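PDB 3SYJ: adhesion and penetration protein autotransporter from Haemophilus influenzae, which promotes adherence to and invasion of host cells, mediates bacterial aggregation through self-association, and probably acts as a serine protease. Local coordinates for residues A[70-75]-A[113-118]; A[233-238]-A[251-256]. All coordinates share one frame; numbering follows the deposited sequence.

Contact 1 (A[70-75]-A[113-118])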
# COMPACT_ATOMS: atom_id res chain seq x y z
N SER A 70 -61.01 -37.38 -3.24
CA SER A 70 -60.68 -38.72 -2.76
C SER A 70 -61.78 -39.67 -3.22
O SER A 70 -62.67 -39.27 -3.96
CB SER A 70 -60.56 -38.73 -1.23
OG SER A 70 -60.01 -39.94 -0.77
N VAL A 71 -61.72 -40.93 -2.79
CA VAL A 71 -62.79 -41.88 -3.12
C VAL A 71 -63.89 -41.86 -2.05
O VAL A 71 -63.61 -41.66 -0.86
CB VAL A 71 -62.26 -43.35 -3.32
CG1 VAL A 71 -61.46 -43.48 -4.61
CG2 VAL A 71 -61.43 -43.81 -2.12
N ALA A 72 -65.13 -42.06 -2.47
CA ALA A 72 -66.26 -42.12 -1.55
C ALA A 72 -66.12 -43.22 -0.50
O ALA A 72 -66.55 -43.05 0.64
CB ALA A 72 -67.57 -42.30 -2.31
N HIS A 73 -65.51 -44.35 -0.88
CA HIS A 73 -65.45 -45.47 0.05
C HIS A 73 -64.52 -45.21 1.23
O HIS A 73 -64.53 -45.95 2.21
CB HIS A 73 -65.19 -46.82 -0.67
CG HIS A 73 -63.74 -47.13 -0.92
ND1 HIS A 73 -63.19 -47.17 -2.18
CD2 HIS A 73 -62.74 -47.48 -0.07
CE1 HIS A 73 -61.92 -47.50 -2.10
NE2 HIS A 73 -61.62 -47.69 -0.83
N ASN A 74 -63.74 -44.14 1.15
CA ASN A 74 -63.01 -43.67 2.32
C ASN A 74 -64.01 -42.98 3.23
O ASN A 74 -64.10 -41.74 3.25
CB ASN A 74 -61.90 -42.70 1.93
CG ASN A 74 -60.67 -43.42 1.38
OD1 ASN A 74 -60.42 -44.58 1.71
ND2 ASN A 74 -59.90 -42.73 0.55
N VAL A 75 -64.76 -43.78 3.98
CA VAL A 75 -65.94 -43.29 4.69
C VAL A 75 -65.66 -42.87 6.13
O VAL A 75 -66.56 -42.40 6.82
CB VAL A 75 -67.06 -44.36 4.71
CG1 VAL A 75 -67.51 -44.67 3.30
CG2 VAL A 75 -66.57 -45.62 5.41
N GLU A 113 -68.63 -43.51 -12.33
CA GLU A 113 -68.79 -44.37 -11.16
C GLU A 113 -68.77 -43.57 -9.88
O GLU A 113 -68.04 -42.59 -9.77
CB GLU A 113 -67.69 -45.42 -11.13
CG GLU A 113 -67.77 -46.39 -12.29
CD GLU A 113 -69.12 -47.08 -12.36
OE1 GLU A 113 -69.46 -47.82 -11.41
OE2 GLU A 113 -69.83 -46.87 -13.37
N ASP A 114 -69.55 -44.00 -8.90
CA ASP A 114 -69.81 -43.19 -7.71
C ASP A 114 -68.84 -43.40 -6.53
O ASP A 114 -69.10 -42.94 -5.42
CB ASP A 114 -71.27 -43.33 -7.25
CG ASP A 114 -71.66 -44.76 -6.91
OD1 ASP A 114 -70.75 -45.61 -6.78
OD2 ASP A 114 -72.87 -45.04 -6.75
N ASP A 115 -67.73 -44.10 -6.77
CA ASP A 115 -66.67 -44.16 -5.76
C ASP A 115 -65.77 -42.94 -5.96
O ASP A 115 -64.66 -43.03 -6.49
CB ASP A 115 -65.87 -45.46 -5.89
CG ASP A 115 -65.06 -45.79 -4.64
OD1 ASP A 115 -65.15 -45.04 -3.63
OD2 ASP A 115 -64.33 -46.80 -4.66
N TYR A 116 -66.28 -41.78 -5.55
CA TYR A 116 -65.63 -40.51 -5.82
C TYR A 116 -66.32 -39.44 -5.01
O TYR A 116 -67.54 -39.34 -5.01
CB TYR A 116 -65.78 -40.19 -7.31
CG TYR A 116 -65.01 -38.98 -7.78
CD1 TYR A 116 -63.92 -39.12 -8.62
CD2 TYR A 116 -65.38 -37.69 -7.40
CE1 TYR A 116 -63.21 -38.02 -9.07
CE2 TYR A 116 -64.68 -36.58 -7.84
CZ TYR A 116 -63.59 -36.75 -8.67
OH TYR A 116 -62.88 -35.67 -9.12
N HIS A 117 -65.54 -38.63 -4.30
CA HIS A 117 -66.12 -37.48 -3.60
C HIS A 117 -65.20 -36.25 -3.54
O HIS A 117 -63.98 -36.36 -3.65
CB HIS A 117 -66.66 -37.86 -2.20
CG HIS A 117 -65.60 -38.19 -1.20
ND1 HIS A 117 -65.88 -38.80 0.00
CD2 HIS A 117 -64.26 -37.99 -1.21
CE1 HIS A 117 -64.76 -38.97 0.69
NE2 HIS A 117 -63.76 -38.48 -0.02
N ASN A 118 -65.81 -35.07 -3.37
CA ASN A 118 -65.10 -33.79 -3.34
C ASN A 118 -65.38 -33.02 -2.05
O ASN A 118 -66.11 -32.03 -2.06
CB ASN A 118 -65.53 -32.93 -4.52
CG ASN A 118 -64.56 -32.98 -5.67
OD1 ASN A 118 -63.36 -32.74 -5.49
ND2 ASN A 118 -65.06 -33.27 -6.86
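His73 and Asp115 meet here in a histidine-carboxylate pair that, with the predicted active-site Ser218, has the geometry of the Ser-His-Asp triad of the chymotrypsin-like proteases, consistent with the peptidase S6 family of this N-terminal part of the passenger domain. The carboxylate holds its partner twice. OD2 of Asp115 receives ND1 of His73 at 2.8 Å through its syn lone pair, in a nearly straight bond (170°) lying in the ring plane, while OD1 accepts the backbone N of His73 at 2.9 Å. Asp115 reaches across because its CG stands opposite its own N (chi1 -162°), and the imidazole and carboxylate planes are turned 46° apart. One face of the His73 ring is covered near its rim by CG2 of Val71, whose CB also lies 3.4 Å from Asp115 OD1. The type I turn from Val71 to Asn74 carries the histidine. Behind it, Ser70 and His117 form a single antiparallel hydrogen-bonded bridge, with His117 N to Ser70 O at 3.0 Å and Ser70 N to His117 O at 3.2 Å. The His117 ring lies beneath the turn: CA of Ala72 sits over its face in a CH-pi contact, 4.1 Å from the centroid, and both ring nitrogens are engaged elsewhere, ND1 by Asn103 and NE2 by Tyr77. Asn74 ND2 donates hydrogen bonds to Ser70 OG at 3.1 Å and to the backbone O of Ser218; Ser70 OG is also hydrogen-bonded to Val59 O. Arg239 adds a salt bridge to Asp115 OD2. Gripped through both oxygens, the carboxylate has little freedom to rotate, and its in-plane bond to ND1 probably restrains the His73 ring, consistent with a charge relay, though the triad is inferred.

Contact 2 (A[233-238]-A[251-256])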
# COMPACT_ATOMS: atom_id res chain seq x y z
N LEU A 233 -50.61 -31.49 -12.92
CA LEU A 233 -52.06 -31.52 -12.72
C LEU A 233 -52.39 -32.80 -12.01
O LEU A 233 -51.70 -33.80 -12.20
CB LEU A 233 -52.79 -31.50 -14.07
CG LEU A 233 -52.62 -30.25 -14.93
CD1 LEU A 233 -52.85 -30.55 -16.40
CD2 LEU A 233 -53.59 -29.19 -14.47
N ILE A 234 -53.42 -32.79 -11.17
CA ILE A 234 -53.89 -34.06 -10.65
C ILE A 234 -54.69 -34.71 -11.77
O ILE A 234 -55.52 -34.06 -12.41
CB ILE A 234 -54.71 -33.95 -9.34
CG1 ILE A 234 -55.19 -35.35 -8.94
CG2 ILE A 234 -55.88 -33.00 -9.50
CD1 ILE A 234 -55.73 -35.45 -7.55
N ASN A 235 -54.41 -35.99 -12.03
CA ASN A 235 -55.04 -36.68 -13.15
C ASN A 235 -56.10 -37.67 -12.70
O ASN A 235 -57.10 -37.86 -13.36
CB ASN A 235 -53.98 -37.37 -14.02
CG ASN A 235 -54.56 -38.01 -15.27
OD1 ASN A 235 -55.54 -37.52 -15.85
ND2 ASN A 235 -53.94 -39.09 -15.71
N GLY A 236 -55.87 -38.30 -11.56
CA GLY A 236 -56.83 -39.29 -11.08
C GLY A 236 -56.61 -39.68 -9.64
O GLY A 236 -55.64 -39.26 -9.00
N ILE A 237 -57.53 -40.49 -9.13
CA ILE A 237 -57.41 -41.01 -7.77
C ILE A 237 -57.42 -42.53 -7.78
O ILE A 237 -58.17 -43.16 -8.53
CB ILE A 237 -58.55 -40.48 -6.89
CG1 ILE A 237 -59.90 -40.78 -7.54
CG2 ILE A 237 -58.38 -38.97 -6.69
CD1 ILE A 237 -61.09 -40.41 -6.67
N LEU A 238 -56.57 -43.13 -6.95
CA LEU A 238 -56.41 -44.58 -6.97
C LEU A 238 -57.66 -45.27 -6.47
O LEU A 238 -58.17 -44.95 -5.40
CB LEU A 238 -55.17 -45.03 -6.18
CG LEU A 238 -54.76 -46.50 -6.32
CD1 LEU A 238 -53.26 -46.71 -6.22
CD2 LEU A 238 -55.48 -47.35 -5.29
N PHE A 251 -57.30 -46.27 -11.87
CA PHE A 251 -57.50 -44.90 -11.39
C PHE A 251 -58.79 -44.32 -11.93
O PHE A 251 -59.08 -44.45 -13.12
CB PHE A 251 -56.33 -44.01 -11.81
CG PHE A 251 -55.04 -44.40 -11.17
CD1 PHE A 251 -54.68 -43.87 -9.95
CD2 PHE A 251 -54.20 -45.33 -11.78
CE1 PHE A 251 -53.50 -44.23 -9.35
CE2 PHE A 251 -53.02 -45.70 -11.18
CZ PHE A 251 -52.66 -45.15 -9.97
N GLN A 252 -59.55 -43.68 -11.06
CA GLN A 252 -60.68 -42.87 -11.51
C GLN A 252 -60.17 -41.47 -11.86
O GLN A 252 -59.61 -40.78 -11.01
CB GLN A 252 -61.74 -42.79 -10.42
CG GLN A 252 -62.43 -44.11 -10.15
CD GLN A 252 -63.22 -44.59 -11.35
OE1 GLN A 252 -62.87 -45.59 -11.97
NE2 GLN A 252 -64.28 -43.87 -11.68
N LEU A 253 -60.35 -41.06 -13.12
CA LEU A 253 -59.91 -39.74 -13.55
C LEU A 253 -60.64 -38.64 -12.76
O LEU A 253 -61.75 -38.86 -12.29
CB LEU A 253 -60.13 -39.56 -15.06
CG LEU A 253 -59.39 -40.54 -15.98
CD1 LEU A 253 -59.68 -40.21 -17.44
CD2 LEU A 253 -57.89 -40.53 -15.73
N VAL A 254 -60.01 -37.48 -12.61
CA VAL A 254 -60.63 -36.40 -11.84
C VAL A 254 -61.74 -35.75 -12.65
O VAL A 254 -61.67 -35.69 -13.88
CB VAL A 254 -59.61 -35.33 -11.41
CG1 VAL A 254 -58.65 -35.91 -10.36
CG2 VAL A 254 -58.86 -34.78 -12.61
N ARG A 255 -62.76 -35.26 -11.95
CA ARG A 255 -63.96 -34.75 -12.60
C ARG A 255 -64.15 -33.24 -12.43
O ARG A 255 -64.75 -32.78 -11.47
CB ARG A 255 -65.18 -35.55 -12.11
CG ARG A 255 -64.95 -37.05 -12.27
CD ARG A 255 -66.10 -37.90 -11.75
NE ARG A 255 -65.71 -39.31 -11.68
CZ ARG A 255 -66.34 -40.22 -10.95
NH1 ARG A 255 -67.40 -39.89 -10.24
NH2 ARG A 255 -65.91 -41.48 -10.94
N LYS A 256 -63.61 -32.48 -13.38
CA LYS A 256 -63.59 -31.03 -13.31
C LYS A 256 -64.99 -30.41 -13.38
O LYS A 256 -65.26 -29.40 -12.73
CB LYS A 256 -62.72 -30.50 -14.45
CG LYS A 256 -62.43 -29.01 -14.41
CD LYS A 256 -61.05 -28.75 -13.82
CE LYS A 256 -60.47 -27.44 -14.34
NZ LYS A 256 -60.22 -27.47 -15.81
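Phe251 lies against Leu238 at the end of the antiparallel strand pair nearest the hairpin connection. Phe251 CB starts 3.9 Å from the carbonyl O of Ile237. With CG turned opposite its own carbonyl carbon (chi1 -65°), the ring is brought alongside Leu238, its edge toward Ile237 C: Phe251 CD1 comes to 3.5 Å from Leu238 CA, CE1 to 3.7 Å from Leu238 CB, and CZ, at the tip, to 4.1 Å from Leu238 CD1. Met222 and Leu196 of the flanking strands also touch this side chain. Next along the strands, Ile237 and Gln252 are joined by two backbone hydrogen bonds, Ile237 N to Gln252 O (2.8 Å) and Gln252 N to Ile237 O. Gly236 then faces Leu253 as a non-hydrogen-bonded pair, their CA atoms only 4.0 Å apart, with Gly236 CA close to Gln252 O. Val254 N closes the pairing on Asn235 O at 3.0 Å, and Val254 CG1 packs on Ile234 CG1 at 3.8 Å. Asn235 and Gly236 together face Met222 in a classic beta bulge. The pairing is that of a beta hairpin, consistent with a barrel of the chymotrypsin-like protease fold.

Overall arrangement
Contacts 1 and 2 have their centres about 12 Å apart and lie within the same protease region. Arg255, at the N-cap of helix 256-266, ties the hairpin to segment 113-118: its NH2 reaches Glu113 O at 2.7 Å and its N lies 2.9 Å from Tyr116 OH, both probable hydrogen bonds. Elsewhere between the two contacts, Ile237 CD1 packs 3.3 Å from Ser70 O. The two contacts also converge on the predicted active-site Ser218, with the side chain of His73 about 3 Å and that of Leu238 about 4 Å from its side chain. The hairpin strand 231-238 thus runs directly into the neighbourhood of the putative triad.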